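PDB 4HOJ: RegF protein from Neisseria gonorrhoeae, which belongs to the glutathione S-transferase superfamily as a stringent starvation protein A homologue, binds glutathione and calcium, and probably acts in the response to starvation. Local coordinates for residues 4-9 with 17-22; 25-30 with 74-79; 53-58 with 66-71. One frame throughout, in Å; residues are numbered along the deposited sequence. Where two conformers were deposited one is given.

In the fold
All three contacts lie in the thioredoxin-like region of the chain. Contacts 1 and 3 are buried, each laying a helix on the same side of the mixed sheet, whose strands 5-8 and 54-57 are neighbours; there T5 N bonds to V56 O and Y7 N to V54 O. Contact 2 is a surface contact at the C-terminal ends of the same two helices, 13-25 and 65-75. Leucine, isoleucine and methionine side chains fill the two buried contacts, with polar bonds toward one end, whereas contact 2 depends on a lysine gripped by backbone carbonyls and a methionine over a phenylalanine face. R75 joins contacts 2 and 3 through its salt bridge to E57.

Contact 1 (4-9 with 17-22); sequences MTLYSG and RCRFVL
R19 of helix 13-25 reaches along the segment 4-9 and meets L6, S8 and G9 in turn, a compact example of how one long side chain can be apolar near its root and polar at its end. Its CB does not itself point at the strand, but R19 CG comes within 3.6 Å of L6 CD2, the two side chains crossing at about a right angle. R19 CD then passes S8 OG at 3.7 Å. A bend at chi3 (-94°) swings the guanidinium round to the strand's C-terminal end, where R19 NE gives a hydrogen bond of 2.9 Å to S8 OG. The hydroxyl oxygen lies at the edge of the guanidinium, nearly in its plane, and the N-H...O angle is 152°. R19 NH1 goes on to G9 O at 3.1 Å, a more tilted bond. The remaining terminal nitrogen, NH2, turns to the C-terminal helices, bonding to A193 O and forming a salt bridge with E198.

Toward the N-terminal end of the strand the interface is apolar. L6 directs both methyls at the helix: L6 CD1 meets C18 CB at 3.8 Å, while CD2 fits among C18, R19 and L22 CD1. M4, its CG anti to the backbone N (chi1 -180°), stretches out until M4 SD lies 3.8 Å from L22 CD2. The pair belongs to the first beta-alpha-beta unit of the thioredoxin-like fold, strand 5-8, helix 13-25 and strand 30-33, and the loop inside it carries C12, the residue covalently linked to glutathione. With S8 and G9 held at the guanidinium edge and NH2 engaged beyond them, the buried charge of R19 is met by neutral oxygens and one carboxylate, which probably fixes the rotation of the group and ties the end of the strand to the C-terminal helices.

Contact 2 (25-30 with 74-79); sequences KGMDFE and ERFPHP
K25, at the end of helix 13-25, pushes its ammonium group into the turn that follows helix 65-75, while M27 lies over the ring of F76 there. K25 NZ hydrogen-bonds to F76 O at 2.6 Å, approached almost straight along the carbonyl, and to P79 O at 2.7 Å, where the nitrogen stands above the carbonyl plane and off its lone pairs. D73 adds a salt bridge to the same nitrogen. The bend in the lysine chain at chi2 (-67°) carries CD and CE past the two carbonyl oxygens. Beside this, M27 CG sits 3.6 Å from the centroid of the F76 ring in a CH-pi contact, and SD rides higher above that face in a longer Met-aromatic contact. R75 CG covers the opposite face.

In the next shell a water joins K25 O to H78 O. The cis peptide before P79 helps curl the turn, and G26, with its positive phi, ends the helix and leads the chain on to M27. Two carbonyls and a carboxylate around one ammonium imply that K25 is probably held protonated, its charge tying the C-terminal ends of helices 13-25 and 65-75 together near the surface.

Contact 3 (53-58 with 66-71); sequences PVLVER and NIINEY
Y71 leaves helix 65-75 with its ring anti to the backbone N (chi1 172°), and E57 extends straight from strand 54-57 (chi1 -175°, chi2 178°), so that phenol and carboxylate meet between the two elements. Y71 OH donates a hydrogen bond of 2.6 Å to E57 OE1, met on the anti side of the carboxylate and somewhat out of its plane. The oxygen lies at the ring's edge, with carboxylate and ring planes nearly perpendicular. E57 OE2 takes a salt bridge from R75 one turn further along the helix, and the two partners together would hold the carboxylate in place.

Strand and helix belong to the beta-beta-alpha half of the thioredoxin-like domain: strand 54-57 turns back through strand 60-63 before helix 65-75 packs on the sheet, roughly alongside strand 54-57. Further into this layer L55 CD2 touches Y71 CD2 at 3.7 Å, and L55 CB rests on I68 CG2 at 3.8 Å. The other branch of I68 runs out to CD1, which reaches P53 CG at 4.0 Å and also lies close to P53 O. P53, preceded by a cis peptide bond, lines the glutathione pocket and touches the bound ligand.

Contact 1 (4-9 with 17-22)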
loop_
_atom_site.group_PDB
_atom_site.type_symbol
_atom_site.label_atom_id
_atom_site.label_comp_id
_atom_site.label_asym_id
_atom_site.label_seq_id
_atom_site.Cartn_x
_atom_site.Cartn_y
_atom_site.Cartn_z
ATOM N N MET A 4 -3.076 -12.544 -20.404
ATOM C CA MET A 4 -2.821 -11.401 -19.509
ATOM C C MET A 4 -2.758 -10.102 -20.302
ATOM O O MET A 4 -1.933 -9.979 -21.220
ATOM C CB MET A 4 -1.489 -11.600 -18.818
ATOM C CG MET A 4 -1.129 -10.505 -17.887
ATOM S SD MET A 4 0.326 -10.853 -16.849
ATOM C CE MET A 4 -0.228 -12.147 -15.795
ATOM N N THR A 5 -3.597 -9.139 -19.941
ATOM C CA THR A 5 -3.751 -7.908 -20.697
ATOM C C THR A 5 -3.500 -6.731 -19.758
ATOM O O THR A 5 -4.089 -6.645 -18.686
ATOM C CB THR A 5 -5.155 -7.792 -21.276
ATOM O OG1 THR A 5 -5.375 -8.896 -22.158
ATOM C CG2 THR A 5 -5.350 -6.478 -22.067
ATOM N N LEU A 6 -2.628 -5.810 -20.140
ATOM C CA LEU A 6 -2.392 -4.586 -19.429
ATOM C C LEU A 6 -3.017 -3.435 -20.168
ATOM O O LEU A 6 -2.651 -3.175 -21.333
ATOM C CB LEU A 6 -0.887 -4.301 -19.283
ATOM C CG LEU A 6 -0.538 -3.072 -18.457
ATOM C CD1 LEU A 6 -0.766 -3.383 -16.989
ATOM C CD2 LEU A 6 0.927 -2.663 -18.700
ATOM N N TYR A 7 -3.892 -2.705 -19.493
ATOM C CA TYR A 7 -4.403 -1.445 -20.004
ATOM C C TYR A 7 -3.480 -0.361 -19.542
ATOM O O TYR A 7 -3.227 -0.217 -18.348
ATOM C CB TYR A 7 -5.819 -1.238 -19.462
ATOM C CG TYR A 7 -6.829 -2.202 -20.040
ATOM C CD1 TYR A 7 -7.026 -3.467 -19.512
ATOM C CD2 TYR A 7 -7.571 -1.844 -21.134
ATOM C CE1 TYR A 7 -7.927 -4.349 -20.023
ATOM C CE2 TYR A 7 -8.508 -2.709 -21.651
ATOM C CZ TYR A 7 -8.666 -3.967 -21.101
ATOM O OH TYR A 7 -9.607 -4.823 -21.655
ATOM N N SER A 8 -2.914 0.371 -20.517
ATOM C CA SER A 8 -1.745 1.222 -20.235
ATOM C C SER A 8 -1.887 2.570 -20.923
ATOM O O SER A 8 -2.378 2.621 -22.039
ATOM C CB SER A 8 -0.520 0.491 -20.819
ATOM O OG SER A 8 0.598 1.379 -20.846
ATOM N N GLY A 9 -1.472 3.632 -20.261
ATOM C CA GLY A 9 -1.351 4.927 -20.928
ATOM C C GLY A 9 0.052 5.116 -21.480
ATOM O O GLY A 9 1.037 4.814 -20.798
ATOM N N ARG A 17 5.634 1.327 -15.003
ATOM C CA ARG A 17 6.164 0.370 -14.021
ATOM C C ARG A 17 5.744 -1.030 -14.418
ATOM O O ARG A 17 6.555 -1.976 -14.369
ATOM C CB ARG A 17 5.594 0.602 -12.596
ATOM C CG ARG A 17 5.916 1.895 -11.956
ATOM C CD ARG A 17 5.144 1.978 -10.632
ATOM N NE ARG A 17 5.666 3.032 -9.755
ATOM C CZ ARG A 17 5.017 3.411 -8.648
ATOM N NH1 ARG A 17 3.761 2.990 -8.386
ATOM N NH2 ARG A 17 5.632 4.281 -7.872
ATOM N N CYS A 18 4.463 -1.192 -14.786
ATOM C CA CYS A 18 3.940 -2.533 -15.094
ATOM C C CYS A 18 4.517 -3.061 -16.400
ATOM O O CYS A 18 4.872 -4.240 -16.492
ATOM C CB CYS A 18 2.419 -2.487 -15.166
ATOM S SG CYS A 18 1.634 -1.926 -13.635
ATOM N N ARG A 19 4.698 -2.214 -17.413
ATOM C CA ARG A 19 5.359 -2.613 -18.648
ATOM C C ARG A 19 6.772 -3.082 -18.363
ATOM O O ARG A 19 7.205 -4.105 -18.905
ATOM C CB ARG A 19 5.289 -1.461 -19.685
ATOM C CG ARG A 19 3.877 -1.288 -20.260
ATOM C CD ARG A 19 3.879 -0.167 -21.300
ATOM N NE ARG A 19 3.511 1.144 -20.764
ATOM C CZ ARG A 19 4.328 2.199 -20.633
ATOM N NH1 ARG A 19 3.806 3.416 -20.348
ATOM N NH2 ARG A 19 5.615 2.088 -20.838
ATOM N N PHE A 20 7.469 -2.368 -17.477
ATOM C CA PHE A 20 8.832 -2.759 -17.130
ATOM C C PHE A 20 8.848 -4.178 -16.510
ATOM O O PHE A 20 9.628 -5.043 -16.924
ATOM C CB PHE A 20 9.374 -1.671 -16.217
ATOM C CG PHE A 20 10.855 -1.765 -15.900
ATOM C CD1 PHE A 20 11.719 -2.663 -16.507
ATOM C CD2 PHE A 20 11.359 -0.879 -14.934
ATOM C CE1 PHE A 20 13.095 -2.663 -16.161
ATOM C CE2 PHE A 20 12.695 -0.861 -14.583
ATOM C CZ PHE A 20 13.582 -1.776 -15.185
ATOM N N VAL A 21 7.960 -4.441 -15.536
ATOM C CA VAL A 21 7.895 -5.770 -14.955
ATOM C C VAL A 21 7.579 -6.813 -15.998
ATOM O O VAL A 21 8.200 -7.880 -16.000
ATOM C CB VAL A 21 6.872 -5.859 -13.774
ATOM C CG1 VAL A 21 6.741 -7.324 -13.285
ATOM C CG2 VAL A 21 7.293 -4.997 -12.616
ATOM N N LEU A 22 6.613 -6.555 -16.870
ATOM C CA LEU A 22 6.208 -7.560 -17.847
ATOM C C LEU A 22 7.345 -7.940 -18.752
ATOM O O LEU A 22 7.560 -9.124 -19.012
ATOM C CB LEU A 22 4.962 -7.093 -18.613
ATOM C CG LEU A 22 3.689 -7.129 -17.763
ATOM C CD1 LEU A 22 2.630 -6.246 -18.415
ATOM C CD2 LEU A 22 3.198 -8.552 -17.609
#

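Contact 2 (25-30 with 74-79)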
loop_
_atom_site.group_PDB
_atom_site.type_symbol
_atom_site.label_atom_id
_atom_site.label_comp_id
_atom_site.label_asym_id
_atom_site.label_seq_id
_atom_site.Cartn_x
_atom_site.Cartn_y
_atom_site.Cartn_z
ATOM N N LYS A 25 9.925 -10.159 -16.931
ATOM C CA LYS A 25 9.516 -11.564 -16.813
ATOM C C LYS A 25 9.522 -12.284 -18.134
ATOM O O LYS A 25 9.672 -13.506 -18.165
ATOM C CB LYS A 25 8.122 -11.636 -16.178
ATOM C CG LYS A 25 8.050 -11.071 -14.763
ATOM C CD LYS A 25 8.846 -11.946 -13.787
ATOM C CE LYS A 25 8.508 -11.522 -12.333
ATOM N NZ LYS A 25 8.986 -12.517 -11.305
ATOM N N GLY A 26 9.309 -11.557 -19.228
ATOM C CA GLY A 26 9.453 -12.177 -20.532
ATOM C C GLY A 26 8.347 -13.115 -20.987
ATOM O O GLY A 26 8.551 -13.830 -21.960
ATOM N N MET A 27 7.195 -13.116 -20.325
ATOM C CA MET A 27 6.099 -14.035 -20.687
ATOM C C MET A 27 5.160 -13.402 -21.706
ATOM O O MET A 27 5.353 -12.249 -22.095
ATOM C CB MET A 27 5.305 -14.436 -19.436
ATOM C CG MET A 27 6.139 -15.234 -18.448
ATOM S SD MET A 27 6.691 -16.866 -19.030
ATOM C CE MET A 27 8.245 -16.527 -19.851
ATOM N N ASP A 28 4.121 -14.132 -22.105
ATOM C CA ASP A 28 3.203 -13.583 -23.092
ATOM C C ASP A 28 2.189 -12.668 -22.431
ATOM O O ASP A 28 1.583 -12.982 -21.399
ATOM C CB ASP A 28 2.516 -14.675 -23.920
ATOM C CG ASP A 28 1.388 -15.365 -23.164
ATOM O OD1 ASP A 28 1.485 -15.500 -21.918
ATOM O OD2 ASP A 28 0.403 -15.778 -23.830
ATOM N N PHE A 29 2.029 -11.499 -23.024
ATOM C CA PHE A 29 1.048 -10.540 -22.539
ATOM C C PHE A 29 0.673 -9.654 -23.698
ATOM O O PHE A 29 1.354 -9.602 -24.743
ATOM C CB PHE A 29 1.565 -9.683 -21.366
ATOM C CG PHE A 29 2.842 -8.940 -21.666
ATOM C CD1 PHE A 29 4.052 -9.590 -21.597
ATOM C CD2 PHE A 29 2.820 -7.623 -22.033
ATOM C CE1 PHE A 29 5.213 -8.936 -21.886
ATOM C CE2 PHE A 29 4.003 -6.954 -22.302
ATOM C CZ PHE A 29 5.188 -7.618 -22.228
ATOM N N GLU A 30 -0.411 -8.933 -23.502
ATOM C CA GLU A 30 -0.902 -7.991 -24.478
ATOM C C GLU A 30 -0.960 -6.649 -23.779
ATOM O O GLU A 30 -1.323 -6.589 -22.605
ATOM C CB GLU A 30 -2.300 -8.431 -24.928
ATOM C CG GLU A 30 -3.052 -7.428 -25.779
ATOM C CD GLU A 30 -4.102 -8.100 -26.640
ATOM O OE1 GLU A 30 -4.996 -7.390 -27.162
ATOM O OE2 GLU A 30 -4.013 -9.342 -26.804
ATOM N N GLU A 74 4.524 -12.790 -8.342
ATOM C CA GLU A 74 4.148 -14.050 -7.738
ATOM C C GLU A 74 3.651 -15.025 -8.802
ATOM O O GLU A 74 3.871 -16.248 -8.690
ATOM C CB GLU A 74 3.131 -13.856 -6.587
ATOM C CG GLU A 74 3.742 -13.113 -5.388
ATOM C CD GLU A 74 2.852 -13.101 -4.157
ATOM O OE1 GLU A 74 1.655 -13.459 -4.294
ATOM O OE2 GLU A 74 3.368 -12.726 -3.067
ATOM N N ARG A 75 3.017 -14.512 -9.850
ATOM C CA ARG A 75 2.379 -15.318 -10.873
ATOM C C ARG A 75 3.412 -15.957 -11.829
ATOM O O ARG A 75 3.226 -17.086 -12.323
ATOM C CB ARG A 75 1.401 -14.424 -11.624
ATOM C CG ARG A 75 0.825 -14.990 -12.857
ATOM C CD ARG A 75 -0.319 -15.916 -12.546
ATOM N NE ARG A 75 -0.895 -16.311 -13.815
ATOM C CZ ARG A 75 -0.334 -17.172 -14.661
ATOM N NH1 ARG A 75 0.813 -17.770 -14.353
ATOM N NH2 ARG A 75 -0.934 -17.451 -15.811
ATOM N N PHE A 76 4.492 -15.229 -12.096
ATOM C CA PHE A 76 5.595 -15.698 -12.943
ATOM C C PHE A 76 6.839 -15.616 -12.076
ATOM O O PHE A 76 7.512 -14.577 -12.061
ATOM C CB PHE A 76 5.778 -14.769 -14.141
ATOM C CG PHE A 76 4.603 -14.711 -15.081
ATOM C CD1 PHE A 76 3.940 -15.860 -15.475
ATOM C CD2 PHE A 76 4.197 -13.493 -15.608
ATOM C CE1 PHE A 76 2.872 -15.790 -16.344
ATOM C CE2 PHE A 76 3.129 -13.419 -16.492
ATOM C CZ PHE A 76 2.471 -14.579 -16.858
ATOM N N PRO A 77 7.104 -16.671 -11.281
ATOM C CA PRO A 77 8.069 -16.569 -10.197
ATOM C C PRO A 77 9.451 -16.165 -10.665
ATOM O O PRO A 77 10.121 -15.377 -10.002
ATOM C CB PRO A 77 8.098 -17.994 -9.634
ATOM C CG PRO A 77 6.751 -18.530 -9.940
ATOM C CD PRO A 77 6.389 -17.955 -11.266
ATOM N N HIS A 78 9.870 -16.699 -11.799
ATOM C CA HIS A 78 11.247 -16.558 -12.214
ATOM C C HIS A 78 11.329 -15.686 -13.438
ATOM O O HIS A 78 10.544 -15.874 -14.375
ATOM C CB HIS A 78 11.836 -17.943 -12.474
ATOM C CG HIS A 78 11.859 -18.789 -11.244
ATOM N ND1 HIS A 78 12.682 -18.497 -10.177
ATOM C CD2 HIS A 78 11.122 -19.861 -10.871
ATOM C CE1 HIS A 78 12.470 -19.371 -9.207
ATOM N NE2 HIS A 78 11.530 -20.212 -9.605
ATOM N N PRO A 79 12.247 -14.698 -13.428
ATOM C CA PRO A 79 13.186 -14.363 -12.350
ATOM C C PRO A 79 12.497 -13.612 -11.200
ATOM O O PRO A 79 11.677 -12.738 -11.448
ATOM C CB PRO A 79 14.138 -13.384 -13.034
ATOM C CG PRO A 79 13.325 -12.758 -14.114
ATOM C CD PRO A 79 12.458 -13.861 -14.628
HETATM O O HOH W 1 8.787 -15.329 -16.227
#

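Contact 3 (53-58 with 66-71)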
loop_
_atom_site.group_PDB
_atom_site.type_symbol
_atom_site.label_atom_id
_atom_site.label_comp_id
_atom_site.label_asym_id
_atom_site.label_seq_id
_atom_site.Cartn_x
_atom_site.Cartn_y
_atom_site.Cartn_z
ATOM N N PRO A 53 -2.734 2.065 -14.702
ATOM C CA PRO A 53 -2.935 0.789 -15.385
ATOM C C PRO A 53 -3.978 -0.099 -14.742
ATOM O O PRO A 53 -4.348 0.024 -13.533
ATOM C CB PRO A 53 -1.578 0.098 -15.221
ATOM C CG PRO A 53 -1.021 0.676 -13.884
ATOM C CD PRO A 53 -1.452 2.147 -13.982
ATOM N N VAL A 54 -4.504 -1.043 -15.531
ATOM C CA VAL A 54 -5.345 -2.151 -15.072
ATOM C C VAL A 54 -4.756 -3.427 -15.663
ATOM O O VAL A 54 -4.285 -3.419 -16.833
ATOM C CB VAL A 54 -6.773 -1.980 -15.564
ATOM C CG1 VAL A 54 -7.639 -3.213 -15.303
ATOM C CG2 VAL A 54 -7.392 -0.742 -14.880
ATOM N N LEU A 55 -4.699 -4.517 -14.914
ATOM C CA LEU A 55 -4.326 -5.793 -15.467
ATOM C C LEU A 55 -5.521 -6.719 -15.416
ATOM O O LEU A 55 -6.208 -6.819 -14.363
ATOM C CB LEU A 55 -3.173 -6.379 -14.676
ATOM C CG LEU A 55 -2.535 -7.640 -15.275
ATOM C CD1 LEU A 55 -1.532 -7.249 -16.382
ATOM C CD2 LEU A 55 -1.817 -8.479 -14.219
ATOM N N VAL A 56 -5.772 -7.422 -16.517
ATOM C CA VAL A 56 -6.804 -8.446 -16.566
ATOM C C VAL A 56 -6.178 -9.763 -16.918
ATOM O O VAL A 56 -5.429 -9.861 -17.905
ATOM C CB VAL A 56 -7.923 -8.088 -17.580
ATOM C CG1 VAL A 56 -8.951 -9.245 -17.693
ATOM C CG2 VAL A 56 -8.600 -6.776 -17.155
ATOM N N GLU A 57 -6.452 -10.802 -16.143
ATOM C CA GLU A 57 -6.075 -12.144 -16.568
ATOM C C GLU A 57 -7.225 -13.057 -16.221
ATOM O O GLU A 57 -7.536 -13.272 -15.034
ATOM C CB GLU A 57 -4.796 -12.604 -15.876
ATOM C CG GLU A 57 -4.375 -13.939 -16.416
ATOM C CD GLU A 57 -3.074 -14.477 -15.843
ATOM O OE1 GLU A 57 -2.628 -14.017 -14.767
ATOM O OE2 GLU A 57 -2.506 -15.394 -16.499
ATOM N N ARG A 58 -7.898 -13.575 -17.248
ATOM C CA ARG A 58 -9.131 -14.330 -17.063
ATOM C C ARG A 58 -10.107 -13.519 -16.206
ATOM O O ARG A 58 -10.451 -12.404 -16.554
ATOM C CB ARG A 58 -8.856 -15.714 -16.462
ATOM C CG ARG A 58 -7.939 -16.579 -17.346
ATOM C CD ARG A 58 -7.562 -17.896 -16.667
ATOM N NE ARG A 58 -6.532 -18.632 -17.407
ATOM C CZ ARG A 58 -6.752 -19.756 -18.082
ATOM N NH1 ARG A 58 -7.969 -20.279 -18.115
ATOM N NH2 ARG A 58 -5.753 -20.355 -18.726
ATOM N N ASN A 66 1.509 -0.881 -8.132
ATOM C CA ASN A 66 2.399 -1.727 -7.328
ATOM C C ASN A 66 1.747 -3.053 -6.951
ATOM O O ASN A 66 2.431 -4.044 -6.750
ATOM C CB ASN A 66 2.812 -0.995 -6.045
ATOM C CG ASN A 66 3.854 0.054 -6.281
ATOM O OD1 ASN A 66 4.524 0.109 -7.304
ATOM N ND2 ASN A 66 3.982 0.937 -5.294
ATOM N N ILE A 67 0.415 -3.083 -6.888
ATOM C CA ILE A 67 -0.330 -4.323 -6.559
ATOM C C ILE A 67 -0.315 -5.240 -7.801
ATOM O O ILE A 67 -0.092 -6.454 -7.703
ATOM C CB ILE A 67 -1.772 -3.962 -6.145
ATOM C CG1 ILE A 67 -1.704 -3.263 -4.798
ATOM C CG2 ILE A 67 -2.624 -5.202 -6.051
ATOM C CD1 ILE A 67 -3.031 -2.917 -4.264
ATOM N N ILE A 68 -0.520 -4.681 -9.006
ATOM C CA ILE A 68 -0.400 -5.435 -10.228
ATOM C C ILE A 68 0.991 -6.066 -10.277
ATOM O O ILE A 68 1.145 -7.244 -10.593
ATOM C CB ILE A 68 -0.573 -4.457 -11.414
ATOM C CG1 ILE A 68 -2.055 -4.053 -11.510
ATOM C CG2 ILE A 68 -0.092 -5.142 -12.730
ATOM C CD1 ILE A 68 -2.290 -2.836 -12.527
ATOM N N ASN A 69 2.002 -5.281 -9.907
ATOM C CA ASN A 69 3.376 -5.786 -10.035
ATOM C C ASN A 69 3.694 -6.875 -9.039
ATOM O O ASN A 69 4.397 -7.826 -9.379
ATOM C CB ASN A 69 4.354 -4.646 -9.930
ATOM C CG ASN A 69 4.363 -3.815 -11.179
ATOM O OD1 ASN A 69 3.748 -4.169 -12.182
ATOM N ND2 ASN A 69 5.071 -2.675 -11.116
ATOM N N GLU A 70 3.157 -6.775 -7.804
ATOM C CA GLU A 70 3.241 -7.898 -6.843
ATOM C C GLU A 70 2.653 -9.144 -7.403
ATOM O O GLU A 70 3.232 -10.224 -7.278
ATOM C CB GLU A 70 2.505 -7.593 -5.539
ATOM C CG GLU A 70 3.209 -6.575 -4.679
ATOM C CD GLU A 70 4.181 -7.157 -3.681
ATOM O OE1 GLU A 70 4.493 -8.373 -3.750
ATOM O OE2 GLU A 70 4.640 -6.372 -2.816
ATOM N N TYR A 71 1.467 -9.010 -7.983
ATOM C CA TYR A 71 0.819 -10.156 -8.596
ATOM C C TYR A 71 1.707 -10.756 -9.674
ATOM O O TYR A 71 1.956 -11.957 -9.664
ATOM C CB TYR A 71 -0.576 -9.772 -9.148
ATOM C CG TYR A 71 -1.177 -10.876 -9.951
ATOM C CD1 TYR A 71 -1.711 -11.997 -9.338
ATOM C CD2 TYR A 71 -1.226 -10.792 -11.330
ATOM C CE1 TYR A 71 -2.278 -13.015 -10.090
ATOM C CE2 TYR A 71 -1.777 -11.813 -12.101
ATOM C CZ TYR A 71 -2.293 -12.915 -11.483
ATOM O OH TYR A 71 -2.872 -13.911 -12.225
#